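Local coordinates for cellulose hydrolase (Bacillus licheniformis, PDB 4YZT), which hydrolyses internal beta-1,4-glucosidic linkages of cellulose as a three-module endoglucanase of glycoside hydrolase family 5, at residues E132-L137 / M171-R176; E177-I182 / E211-D216; V469-G474 / K531-P536; R475-E480 / S515-E520. All blocks are in the same frame, centred on the assembly; numbering follows the deposited sequence.

Overall arrangement
Contacts 1 and 2 lie on the catalytic beta/alpha barrel, contacts 3 and 4 in the C-terminal beta module. The first two share helix 168-184 and have centres about 11 Å apart; Met178 CE lies 3.7 Å from Leu134 CD1. Contacts 3 and 4, centres about 9 Å apart, meet at strand 515-522, which carries one segment of contact 4 and lies between the two strands of contact 3; there Asp471 OD1 bonds Thr516 OG1 at 2.7 Å. The pairs are remote, contacts 1 and 4 about 45 Å apart between centres. None of their residues lines the cellotetraose pocket, although that pocket's Asn161 and Glu162 follow strand 155-158, between the helices of contact 1 in sequence.

Contact 1 of 4, residues E132-L137 / M171-R176; sequences ETLDKL and MNLLNR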
loop_
_atom_site.group_PDB
_atom_site.type_symbol
_atom_site.label_atom_id
_atom_site.label_comp_id
_atom_site.label_asym_id
_atom_site.label_seq_id
_atom_site.Cartn_x
_atom_site.Cartn_y
_atom_site.Cartn_z
ATOM N N GLU A 132 -31.481 -11.625 -11.237
ATOM C CA GLU A 132 -30.922 -10.885 -12.373
ATOM C C GLU A 132 -29.403 -10.688 -12.302
ATOM O O GLU A 132 -28.701 -10.800 -13.318
ATOM C CB GLU A 132 -31.584 -9.518 -12.497
ATOM C CG GLU A 132 -32.774 -9.504 -13.430
ATOM C CD GLU A 132 -33.956 -8.811 -12.809
ATOM O OE1 GLU A 132 -33.892 -8.548 -11.589
ATOM O OE2 GLU A 132 -34.958 -8.560 -13.515
ATOM N N THR A 133 -28.903 -10.359 -11.116
ATOM C CA THR A 133 -27.488 -10.020 -10.950
ATOM C C THR A 133 -26.594 -11.245 -11.116
ATOM O O THR A 133 -25.557 -11.197 -11.794
ATOM C CB THR A 133 -27.228 -9.379 -9.565
ATOM O OG1 THR A 133 -28.101 -8.257 -9.393
ATOM C CG2 THR A 133 -25.769 -8.921 -9.447
ATOM N N LEU A 134 -27.006 -12.343 -10.491
ATOM C CA LEU A 134 -26.246 -13.583 -10.545
ATOM C C LEU A 134 -26.255 -14.164 -11.961
ATOM O O LEU A 134 -25.244 -14.698 -12.415
ATOM C CB LEU A 134 -26.797 -14.593 -9.538
ATOM C CG LEU A 134 -26.009 -15.895 -9.371
ATOM C CD1 LEU A 134 -24.630 -15.637 -8.777
ATOM C CD2 LEU A 134 -26.806 -16.892 -8.511
ATOM N N ASP A 135 -27.393 -14.053 -12.649
ATOM C CA ASP A 135 -27.481 -14.463 -14.043
ATOM C C ASP A 135 -26.484 -13.686 -14.887
ATOM O O ASP A 135 -25.732 -14.271 -15.659
ATOM C CB ASP A 135 -28.900 -14.261 -14.588
ATOM C CG ASP A 135 -28.990 -14.506 -16.085
ATOM O OD1 ASP A 135 -28.961 -15.686 -16.499
ATOM O OD2 ASP A 135 -29.111 -13.516 -16.844
ATOM N N LYS A 136 -26.462 -12.369 -14.712
ATOM C CA LYS A 136 -25.513 -11.510 -15.409
ATOM C C LYS A 136 -24.041 -11.840 -15.088
ATOM O O LYS A 136 -23.213 -11.916 -15.993
ATOM C CB LYS A 136 -25.789 -10.048 -15.069
ATOM C CG LYS A 136 -24.769 -9.066 -15.661
ATOM C CD LYS A 136 -25.191 -7.621 -15.407
ATOM C CE LYS A 136 -24.082 -6.651 -15.777
ATOM N NZ LYS A 136 -24.474 -5.249 -15.553
ATOM N N LEU A 137 -23.717 -12.023 -13.809
ATOM C CA LEU A 137 -22.348 -12.339 -13.421
ATOM C C LEU A 137 -21.892 -13.679 -14.024
ATOM O O LEU A 137 -20.760 -13.796 -14.516
ATOM C CB LEU A 137 -22.213 -12.349 -11.892
ATOM C CG LEU A 137 -20.832 -12.639 -11.270
ATOM C CD1 LEU A 137 -19.784 -11.625 -11.715
ATOM C CD2 LEU A 137 -20.916 -12.658 -9.756
ATOM N N MET A 171 -22.935 -14.958 -0.858
ATOM C CA MET A 171 -21.520 -14.992 -1.188
ATOM C C MET A 171 -21.070 -16.420 -1.470
ATOM O O MET A 171 -20.384 -16.695 -2.453
ATOM C CB MET A 171 -20.689 -14.412 -0.050
ATOM C CG MET A 171 -19.199 -14.559 -0.284
ATOM S SD MET A 171 -18.536 -13.240 -1.324
ATOM C CE MET A 171 -17.969 -14.135 -2.752
ATOM N N ASN A 172 -21.455 -17.333 -0.591
ATOM C CA ASN A 172 -21.076 -18.723 -0.778
ATOM C C ASN A 172 -21.736 -19.326 -2.023
ATOM O O ASN A 172 -21.106 -20.103 -2.748
ATOM C CB ASN A 172 -21.397 -19.527 0.481
ATOM C CG ASN A 172 -20.443 -19.199 1.636
ATOM O OD1 ASN A 172 -19.252 -18.916 1.428
ATOM N ND2 ASN A 172 -20.964 -19.231 2.857
ATOM N N LEU A 173 -22.982 -18.937 -2.294
ATOM C CA LEU A 173 -23.660 -19.339 -3.523
ATOM C C LEU A 173 -22.929 -18.796 -4.741
ATOM O O LEU A 173 -22.754 -19.499 -5.735
ATOM C CB LEU A 173 -25.119 -18.852 -3.542
ATOM C CG LEU A 173 -25.885 -19.032 -4.864
ATOM C CD1 LEU A 173 -26.005 -20.503 -5.211
ATOM C CD2 LEU A 173 -27.276 -18.390 -4.821
ATOM N N LEU A 174 -22.515 -17.535 -4.661
ATOM C CA LEU A 174 -21.896 -16.871 -5.794
ATOM C C LEU A 174 -20.591 -17.585 -6.116
ATOM O O LEU A 174 -20.311 -17.862 -7.275
ATOM C CB LEU A 174 -21.659 -15.388 -5.496
ATOM C CG LEU A 174 -21.029 -14.466 -6.547
ATOM C CD1 LEU A 174 -21.356 -13.007 -6.203
ATOM C CD2 LEU A 174 -19.521 -14.644 -6.616
ATOM N N ASN A 175 -19.799 -17.876 -5.087
ATOM C CA ASN A 175 -18.533 -18.590 -5.290
ATOM C C ASN A 175 -18.737 -19.938 -5.965
ATOM O O ASN A 175 -18.013 -20.286 -6.909
ATOM C CB ASN A 175 -17.800 -18.794 -3.960
ATOM C CG ASN A 175 -17.134 -17.531 -3.464
ATOM O OD1 ASN A 175 -16.924 -16.590 -4.232
ATOM N ND2 ASN A 175 -16.773 -17.508 -2.182
ATOM N N ARG A 176 -19.724 -20.693 -5.482
ATOM C CA ARG A 176 -20.001 -22.023 -5.999
ATOM C C ARG A 176 -20.463 -21.981 -7.456
ATOM O O ARG A 176 -20.041 -22.798 -8.271
ATOM C CB ARG A 176 -21.060 -22.718 -5.125
ATOM C CG ARG A 176 -21.419 -24.127 -5.599
ATOM C CD ARG A 176 -22.300 -24.885 -4.604
ATOM N NE ARG A 176 -23.545 -24.188 -4.278
ATOM C CZ ARG A 176 -23.737 -23.496 -3.161
ATOM N NH1 ARG A 176 -22.768 -23.420 -2.263
ATOM N NH2 ARG A 176 -24.902 -22.891 -2.932
#
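Leu137 and Leu174 form the tight inner part of this helix-helix contact. A single methyl, Leu137 CD2, points into the fork of Leu174: it lies 3.6 Å from CD1, 3.7 Å from the branch carbon CG and 4.0 Å from CD2, and the two side chains are turned at about a right angle. Leu174 reaches across with chi1 -179° and chi2 160°, an extended line to CD1 that carries this methyl and CG to Leu137 CD2. Both leucines are buried: Trp122 and Ile123 of helix 118-123 close over Leu137, Ile159 lies against Leu174, and Met178 fills in against Leu137 one turn farther along helix 168-184. The segments belong to helices 130-147 and 168-184, successive outer helices of the (beta/alpha)8 barrel on either side of strand 155-158 in the sequence. They run nearly side by side, at -27°, with the short axes 11.3 Å apart at closest approach, a spacing that the leucines and Met178 fill, with no hydrogen bond between the two segments. Toward the solvent the fit is looser. Leu134 and Leu173, both partly exposed, meet obliquely through one methyl each, CD2 to CD2 at 4.0 Å. The other methyl of Leu134 turns inward over the backbone of Leu174, with CD1 4.2 Å from CA, and also touches Met178. On the far flank of helix 168-184, Asn172 bonds Ser209 and Glu211.

Contact 2 of 4, residues E177-I182 / E211-D216; sequences EMLNII and EPPDDD
Leu179 fits one methyl into the angle between Pro213 and Asp215. Its CG stands anti to the backbone N (chi1 178°), and chi2 of 68° then carries CD2 to the loop, where it lies 3.7 Å from Pro213 CB, 3.6 Å from Asp215 CB and 3.5 Å from Asp215 OD2. OD2 is also near the rest of the fork, 3.9 Å from both CG and CD1 of Leu179, and with chi1 -175° the Asp215 carboxylate lies obliquely alongside that branch. The polar end is engaged apart from the leucine: OD1 accepts the backbone N-H of Arg217, and OD2 forms a salt bridge with Arg183, the pair of bonds fixing the rotation of the carboxylate. Between the two touching loop residues, Asp214 is the centre of an inverse gamma turn. Shortened to an alanine, Leu179 would lose the methyl that meets both residues, which is likely to open a gap beside Pro213 and leave the CB side of Asp215 without its apolar neighbour. Val194 and Val196 of strand 194-196 back Leu179 and Pro213 respectively. The arrangement belongs to the outer layer of a beta/alpha barrel, where helix 168-184 packs against the loop that leads into barrel strand 218-224.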
loop_
_atom_site.group_PDB
_atom_site.type_symbol
_atom_site.label_atom_id
_atom_site.label_comp_id
_atom_site.label_asym_id
_atom_site.label_seq_id
_atom_site.Cartn_x
_atom_site.Cartn_y
_atom_site.Cartn_z
ATOM N N GLU A 177 -21.341 -21.034 -7.775
ATOM C CA GLU A 177 -21.935 -20.964 -9.102
ATOM C C GLU A 177 -20.936 -20.494 -10.144
ATOM O O GLU A 177 -20.893 -21.034 -11.250
ATOM C CB GLU A 177 -23.154 -20.046 -9.096
ATOM C CG GLU A 177 -24.326 -20.608 -8.313
ATOM C CD GLU A 177 -24.942 -21.810 -8.988
ATOM O OE1 GLU A 177 -25.424 -21.657 -10.133
ATOM O OE2 GLU A 177 -24.940 -22.907 -8.384
ATOM N N MET A 178 -20.128 -19.502 -9.791
ATOM C CA MET A 178 -19.107 -19.010 -10.706
ATOM C C MET A 178 -18.017 -20.057 -10.899
ATOM O O MET A 178 -17.540 -20.260 -12.012
ATOM C CB MET A 178 -18.504 -17.690 -10.205
ATOM C CG MET A 178 -19.523 -16.542 -10.137
ATOM S SD MET A 178 -20.455 -16.327 -11.669
ATOM C CE MET A 178 -22.087 -16.815 -11.150
ATOM N N LEU A 179 -17.628 -20.732 -9.821
ATOM C CA LEU A 179 -16.645 -21.809 -9.938
ATOM C C LEU A 179 -17.165 -22.940 -10.846
ATOM O O LEU A 179 -16.423 -23.462 -11.681
ATOM C CB LEU A 179 -16.274 -22.353 -8.562
ATOM C CG LEU A 179 -15.292 -23.525 -8.563
ATOM C CD1 LEU A 179 -13.914 -23.071 -9.037
ATOM C CD2 LEU A 179 -15.212 -24.163 -7.189
ATOM N N ASN A 180 -18.441 -23.300 -10.704
ATOM C CA ASN A 180 -19.040 -24.351 -11.538
ATOM C C ASN A 180 -19.042 -23.960 -13.011
ATOM O O ASN A 180 -18.756 -24.775 -13.892
ATOM C CB ASN A 180 -20.471 -24.676 -11.085
ATOM C CG ASN A 180 -20.505 -25.510 -9.808
ATOM O OD1 ASN A 180 -19.489 -26.070 -9.398
ATOM N ND2 ASN A 180 -21.674 -25.592 -9.178
ATOM N N ILE A 181 -19.350 -22.700 -13.275
ATOM C CA ILE A 181 -19.275 -22.188 -14.638
ATOM C C ILE A 181 -17.854 -22.311 -15.205
ATOM O O ILE A 181 -17.663 -22.782 -16.325
ATOM C CB ILE A 181 -19.752 -20.729 -14.688
ATOM C CG1 ILE A 181 -21.284 -20.697 -14.692
ATOM C CG2 ILE A 181 -19.176 -20.001 -15.904
ATOM C CD1 ILE A 181 -21.841 -19.381 -14.292
ATOM N N ILE A 182 -16.862 -21.909 -14.420
ATOM C CA ILE A 182 -15.467 -22.016 -14.850
ATOM C C ILE A 182 -15.080 -23.482 -15.113
ATOM O O ILE A 182 -14.542 -23.821 -16.174
ATOM C CB ILE A 182 -14.526 -21.386 -13.802
ATOM C CG1 ILE A 182 -14.693 -19.866 -13.829
ATOM C CG2 ILE A 182 -13.079 -21.766 -14.091
ATOM C CD1 ILE A 182 -14.075 -19.098 -12.652
ATOM N N GLU A 211 -17.573 -20.557 3.600
ATOM C CA GLU A 211 -17.347 -21.998 3.516
ATOM C C GLU A 211 -16.708 -22.322 2.170
ATOM O O GLU A 211 -17.175 -21.852 1.133
ATOM C CB GLU A 211 -18.645 -22.788 3.710
ATOM C CG GLU A 211 -19.168 -22.775 5.140
ATOM C CD GLU A 211 -18.152 -23.313 6.154
ATOM O OE1 GLU A 211 -17.523 -24.360 5.887
ATOM O OE2 GLU A 211 -17.979 -22.683 7.219
ATOM N N PRO A 212 -15.627 -23.118 2.187
ATOM C CA PRO A 212 -14.905 -23.448 0.952
ATOM C C PRO A 212 -15.780 -24.221 -0.030
ATOM O O PRO A 212 -16.479 -25.153 0.377
ATOM C CB PRO A 212 -13.742 -24.332 1.436
ATOM C CG PRO A 212 -13.694 -24.179 2.916
ATOM C CD PRO A 212 -15.086 -23.836 3.352
ATOM N N PRO A 213 -15.760 -23.832 -1.312
ATOM C CA PRO A 213 -16.437 -24.688 -2.289
ATOM C C PRO A 213 -15.811 -26.083 -2.291
ATOM O O PRO A 213 -14.635 -26.240 -1.933
ATOM C CB PRO A 213 -16.194 -23.982 -3.625
ATOM C CG PRO A 213 -15.831 -22.565 -3.270
ATOM C CD PRO A 213 -15.197 -22.607 -1.912
ATOM N N ASP A 214 -16.593 -27.079 -2.682
ATOM C CA ASP A 214 -16.111 -28.452 -2.765
ATOM C C ASP A 214 -15.301 -28.661 -4.041
ATOM O O ASP A 214 -15.823 -29.122 -5.056
ATOM C CB ASP A 214 -17.291 -29.425 -2.711
ATOM C CG ASP A 214 -16.853 -30.860 -2.492
ATOM O OD1 ASP A 214 -15.721 -31.062 -1.993
ATOM O OD2 ASP A 214 -17.650 -31.778 -2.801
ATOM N N ASP A 215 -14.020 -28.321 -3.976
ATOM C CA ASP A 215 -13.165 -28.260 -5.150
ATOM C C ASP A 215 -11.736 -28.319 -4.644
ATOM O O ASP A 215 -11.394 -27.611 -3.700
ATOM C CB ASP A 215 -13.432 -26.974 -5.934
ATOM C CG ASP A 215 -12.664 -26.890 -7.245
ATOM O OD1 ASP A 215 -11.417 -26.782 -7.213
ATOM O OD2 ASP A 215 -13.323 -26.891 -8.314
ATOM N N ASP A 216 -10.898 -29.162 -5.240
ATOM C CA ASP A 216 -9.550 -29.309 -4.705
ATOM C C ASP A 216 -8.502 -28.497 -5.469
ATOM O O ASP A 216 -7.308 -28.725 -5.302
ATOM C CB ASP A 216 -9.149 -30.793 -4.655
ATOM C CG ASP A 216 -9.280 -31.473 -5.984
ATOM O OD1 ASP A 216 -9.290 -32.721 -6.009
ATOM O OD2 ASP A 216 -9.378 -30.767 -7.008
#

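Contact 3 of 4, residues V469-G474 / K531-P536; sequences VVDSTG and KVKITP
Asp471 and Lys533 are joined through one water, which donates to Asp471 OD2 at a short 2.5 Å and accepts from Lys533 NZ at 2.9 Å. The contact spans one end of the C-terminal module's mixed beta sheet: strands 462-470 and 527-535 flank strand 515-522, and the side chains reach over that middle strand. Thr516 on it supplies the direct polar link, since its OG1 bonds both Asp471 OD1 and Lys531 NZ. Each oxygen of the Asp471 carboxylate is thus engaged, one with a hydroxyl and one with water. Lysine nitrogens stand near OD2 without forming a salt bridge, Lys531 NZ at 4.4 Å and Lys533 NZ at 4.3 Å; their charges would probably favour the ionised acid. The CB of Lys533 points away from the loop, but bends at its first two torsions (chi1 -50°, chi2 -61°) bring the amine back to the water. Farther out, its chain lies on Asp514 and on Glu440 and Thr442 of the adjacent strand 440-444. The strand that delivers Asp471 ends in a tight turn with Gly474 at positive phi, where Gly474 N bonds Val470 O at 2.6 Å.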
loop_
_atom_site.group_PDB
_atom_site.type_symbol
_atom_site.label_atom_id
_atom_site.label_comp_id
_atom_site.label_asym_id
_atom_site.label_seq_id
_atom_site.Cartn_x
_atom_site.Cartn_y
_atom_site.Cartn_z
ATOM N N VAL A 469 -8.683 22.974 15.080
ATOM C CA VAL A 469 -9.432 23.237 16.302
ATOM C C VAL A 469 -10.267 24.507 16.135
ATOM O O VAL A 469 -9.805 25.474 15.530
ATOM C CB VAL A 469 -8.459 23.377 17.499
ATOM C CG1 VAL A 469 -9.127 23.985 18.688
ATOM C CG2 VAL A 469 -7.832 22.025 17.850
ATOM N N VAL A 470 -11.501 24.499 16.639
ATOM C CA VAL A 470 -12.313 25.707 16.630
ATOM C C VAL A 470 -11.867 26.588 17.792
ATOM O O VAL A 470 -11.831 26.137 18.935
ATOM C CB VAL A 470 -13.813 25.396 16.743
ATOM C CG1 VAL A 470 -14.633 26.671 16.621
ATOM C CG2 VAL A 470 -14.223 24.365 15.685
ATOM N N ASP A 471 -11.511 27.835 17.500
ATOM C CA ASP A 471 -10.950 28.719 18.520
ATOM C C ASP A 471 -11.883 28.934 19.726
ATOM O O ASP A 471 -11.457 28.818 20.872
ATOM C CB ASP A 471 -10.593 30.077 17.914
ATOM C CG ASP A 471 -9.363 30.030 17.033
ATOM O OD1 ASP A 471 -8.723 28.960 16.920
ATOM O OD2 ASP A 471 -9.015 31.087 16.459
ATOM N N SER A 472 -13.146 29.261 19.474
ATOM C CA SER A 472 -14.038 29.642 20.567
ATOM C C SER A 472 -14.352 28.488 21.511
ATOM O O SER A 472 -14.648 28.712 22.682
ATOM C CB SER A 472 -15.343 30.225 20.022
ATOM O OG SER A 472 -16.056 29.253 19.279
ATOM N N THR A 473 -14.284 27.259 21.009
ATOM C CA THR A 473 -14.717 26.097 21.786
ATOM C C THR A 473 -13.589 25.111 22.091
ATOM O O THR A 473 -13.647 24.385 23.084
ATOM C CB THR A 473 -15.833 25.328 21.057
ATOM O OG1 THR A 473 -15.283 24.678 19.904
ATOM C CG2 THR A 473 -16.937 26.279 20.619
ATOM N N GLY A 474 -12.570 25.074 21.234
ATOM C CA GLY A 474 -11.465 24.152 21.418
ATOM C C GLY A 474 -11.781 22.763 20.890
ATOM O O GLY A 474 -10.978 21.835 21.021
ATOM N N LYS A 531 -3.714 30.214 11.251
ATOM C CA LYS A 531 -5.047 30.613 11.687
ATOM C C LYS A 531 -5.926 30.886 10.481
ATOM O O LYS A 531 -5.487 31.499 9.516
ATOM C CB LYS A 531 -4.969 31.842 12.602
ATOM C CG LYS A 531 -4.277 31.530 13.921
ATOM C CD LYS A 531 -4.445 32.625 14.946
ATOM C CE LYS A 531 -3.884 32.174 16.291
ATOM N NZ LYS A 531 -4.602 30.976 16.832
ATOM N N VAL A 532 -7.163 30.410 10.523
ATOM C CA VAL A 532 -8.081 30.659 9.422
ATOM C C VAL A 532 -9.325 31.373 9.946
ATOM O O VAL A 532 -10.048 30.841 10.794
ATOM C CB VAL A 532 -8.462 29.346 8.695
ATOM C CG1 VAL A 532 -9.505 29.601 7.626
ATOM C CG2 VAL A 532 -7.213 28.695 8.083
ATOM N N LYS A 533 -9.539 32.591 9.456
ATOM C CA LYS A 533 -10.697 33.396 9.829
ATOM C C LYS A 533 -11.856 33.145 8.866
ATOM O O LYS A 533 -11.655 32.957 7.664
ATOM C CB LYS A 533 -10.346 34.889 9.841
ATOM C CG LYS A 533 -9.090 35.249 10.614
ATOM C CD LYS A 533 -9.201 34.881 12.078
ATOM C CE LYS A 533 -7.901 35.181 12.807
ATOM N NZ LYS A 533 -7.836 34.542 14.154
ATOM N N ILE A 534 -13.070 33.153 9.400
ATOM C CA ILE A 534 -14.263 32.880 8.612
ATOM C C ILE A 534 -15.151 34.118 8.486
ATOM O O ILE A 534 -15.473 34.759 9.486
ATOM C CB ILE A 534 -15.079 31.716 9.236
ATOM C CG1 ILE A 534 -14.294 30.411 9.137
ATOM C CG2 ILE A 534 -16.428 31.570 8.556
ATOM C CD1 ILE A 534 -13.819 30.113 7.728
ATOM N N THR A 535 -15.524 34.468 7.256
ATOM C CA THR A 535 -16.536 35.496 7.008
ATOM C C THR A 535 -17.678 34.881 6.197
ATOM O O THR A 535 -17.516 33.787 5.660
ATOM C CB THR A 535 -15.965 36.694 6.240
ATOM O OG1 THR A 535 -15.410 36.236 5.003
ATOM C CG2 THR A 535 -14.901 37.407 7.058
ATOM N N PRO A 536 -18.835 35.568 6.107
ATOM C CA PRO A 536 -19.889 35.053 5.224
ATOM C C PRO A 536 -19.443 34.939 3.765
ATOM O O PRO A 536 -18.610 35.718 3.292
ATOM C CB PRO A 536 -21.002 36.095 5.356
ATOM C CG PRO A 536 -20.778 36.729 6.673
ATOM C CD PRO A 536 -19.291 36.750 6.867
ATOM O OXT PRO A 536 -19.917 34.067 3.027
HETATM O O HOH W 1 -8.154 31.703 14.141
#

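Contact 4 of 4, residues R475-E480 / S515-E520; sequences RPVLEE and STFTFE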
loop_
_atom_site.group_PDB
_atom_site.type_symbol
_atom_site.label_atom_id
_atom_site.label_comp_id
_atom_site.label_asym_id
_atom_site.label_seq_id
_atom_site.Cartn_x
_atom_site.Cartn_y
_atom_site.Cartn_z
ATOM N N ARG A 475 -12.951 22.619 20.279
ATOM C CA ARG A 475 -13.380 21.330 19.742
ATOM C C ARG A 475 -12.830 21.133 18.313
ATOM O O ARG A 475 -12.403 22.089 17.677
ATOM C CB ARG A 475 -14.919 21.236 19.779
ATOM C CG ARG A 475 -15.522 21.312 21.192
ATOM C CD ARG A 475 -17.007 20.918 21.212
ATOM N N PRO A 476 -12.822 19.885 17.816
ATOM C CA PRO A 476 -12.360 19.593 16.454
ATOM C C PRO A 476 -13.118 20.377 15.368
ATOM O O PRO A 476 -14.340 20.523 15.438
ATOM C CB PRO A 476 -12.619 18.084 16.322
ATOM C CG PRO A 476 -12.476 17.574 17.719
ATOM C CD PRO A 476 -13.107 18.653 18.574
ATOM N N VAL A 477 -12.383 20.880 14.383
ATOM C CA VAL A 477 -12.974 21.503 13.206
ATOM C C VAL A 477 -13.876 20.482 12.488
ATOM O O VAL A 477 -14.958 20.821 12.002
ATOM C CB VAL A 477 -11.876 22.037 12.255
ATOM C CG1 VAL A 477 -12.415 22.250 10.853
ATOM C CG2 VAL A 477 -11.278 23.321 12.802
ATOM N N LEU A 478 -13.443 19.224 12.452
ATOM C CA LEU A 478 -14.256 18.165 11.845
ATOM C C LEU A 478 -15.075 17.376 12.865
ATOM O O LEU A 478 -15.336 16.183 12.659
ATOM C CB LEU A 478 -13.375 17.195 11.065
ATOM C CG LEU A 478 -12.593 17.712 9.854
ATOM C CD1 LEU A 478 -12.061 16.537 9.048
ATOM C CD2 LEU A 478 -13.420 18.625 8.981
ATOM N N GLU A 479 -15.502 18.046 13.936
ATOM C CA GLU A 479 -16.238 17.397 15.027
ATOM C C GLU A 479 -17.483 16.644 14.526
ATOM O O GLU A 479 -17.853 15.605 15.077
ATOM C CB GLU A 479 -16.645 18.433 16.097
ATOM C CG GLU A 479 -17.319 17.805 17.330
ATOM C CD GLU A 479 -17.975 18.819 18.268
ATOM O OE1 GLU A 479 -17.683 20.033 18.160
ATOM O OE2 GLU A 479 -18.796 18.392 19.115
ATOM N N GLU A 480 -18.121 17.159 13.474
ATOM C CA GLU A 480 -19.331 16.539 12.938
ATOM C C GLU A 480 -19.019 15.224 12.224
ATOM O O GLU A 480 -19.912 14.407 11.995
ATOM C CB GLU A 480 -20.046 17.504 11.992
ATOM C CG GLU A 480 -20.866 18.577 12.719
ATOM N N SER A 515 -10.678 29.423 13.240
ATOM C CA SER A 515 -10.061 28.146 13.619
ATOM C C SER A 515 -8.550 28.199 13.470
ATOM O O SER A 515 -8.009 29.047 12.747
ATOM C CB SER A 515 -10.618 26.991 12.769
ATOM O OG SER A 515 -12.030 26.901 12.909
ATOM N N THR A 516 -7.875 27.292 14.168
ATOM C CA THR A 516 -6.426 27.226 14.160
ATOM C C THR A 516 -5.995 25.838 13.702
ATOM O O THR A 516 -6.445 24.833 14.258
ATOM C CB THR A 516 -5.837 27.528 15.560
ATOM O OG1 THR A 516 -6.188 28.863 15.951
ATOM C CG2 THR A 516 -4.318 27.385 15.554
ATOM N N PHE A 517 -5.147 25.791 12.677
ATOM C CA PHE A 517 -4.599 24.536 12.177
ATOM C C PHE A 517 -3.131 24.417 12.533
ATOM O O PHE A 517 -2.369 25.371 12.377
ATOM C CB PHE A 517 -4.782 24.424 10.665
ATOM C CG PHE A 517 -6.213 24.314 10.251
ATOM C CD1 PHE A 517 -6.795 23.074 10.069
ATOM C CD2 PHE A 517 -6.984 25.456 10.070
ATOM C CE1 PHE A 517 -8.143 22.975 9.712
ATOM C CE2 PHE A 517 -8.311 25.368 9.703
ATOM C CZ PHE A 517 -8.893 24.125 9.529
ATOM N N THR A 518 -2.748 23.251 13.036
ATOM C CA THR A 518 -1.358 22.998 13.378
ATOM C C THR A 518 -0.779 21.964 12.425
ATOM O O THR A 518 -1.173 20.788 12.451
ATOM C CB THR A 518 -1.203 22.515 14.835
ATOM O OG1 THR A 518 -1.756 23.485 15.742
ATOM C CG2 THR A 518 0.271 22.292 15.171
ATOM N N PHE A 519 0.144 22.412 11.577
ATOM C CA PHE A 519 0.831 21.526 10.648
ATOM C C PHE A 519 2.054 20.942 11.345
ATOM O O PHE A 519 3.073 21.615 11.474
ATOM C CB PHE A 519 1.225 22.272 9.364
ATOM C CG PHE A 519 0.052 22.649 8.507
ATOM C CD1 PHE A 519 -0.692 23.780 8.793
ATOM C CD2 PHE A 519 -0.320 21.857 7.429
ATOM C CE1 PHE A 519 -1.794 24.124 8.019
ATOM C CE2 PHE A 519 -1.408 22.190 6.649
ATOM C CZ PHE A 519 -2.153 23.334 6.947
ATOM N N GLU A 520 1.939 19.696 11.815
ATOM C CA GLU A 520 3.028 19.059 12.548
ATOM C C GLU A 520 3.997 18.441 11.550
ATOM O O GLU A 520 3.599 17.752 10.607
ATOM C CB GLU A 520 2.495 18.010 13.533
ATOM C CG GLU A 520 1.553 18.568 14.580
ATOM C CD GLU A 520 1.045 17.527 15.579
ATOM O OE1 GLU A 520 1.419 16.333 15.488
ATOM O OE2 GLU A 520 0.260 17.914 16.467
#
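Val477 alone carries the loop side of this contact, meeting Ser515 and Phe517, two residues whose side chains lie on the same face of strand 515-522. Its CB points at the strand but stays set back, leaving the approach to the two methyls. CG2, on the side of the backbone N because CG1 takes the anti position (chi1 161°), makes the closer contacts: it lies 3.7 Å from both CB and OG of Ser515, and 4.1 Å from CZ of Phe517. CG1 keeps a slightly longer distance to the same ring atom, 4.2 Å from CZ. The ring therefore offers the valine its far end, and CG2 comes to it obliquely. The methyl against it does not take the place of the hydroxyl's polar partner: Ser515 OG is hydrogen-bonded to Ser513 O. Val477 is held in place by its own backbone, which bonds Gly468 of strand 462-470, and by a type I turn from Pro476 to Glu479, closed by a weak bond from Glu479 N to Pro476 O at 3.1 Å. Leu511, just after helix 505-510, touches both Val477 and Phe517. Strand 515-522 runs between strands 462-470 and 527-535, to which Thr516 and Ser515 respectively are bonded through Val469 and Val532, while Phe517 also reaches Leu503 of strand 500-503 in the other four-stranded sheet, consistent with a beta sandwich whose core the valine borders.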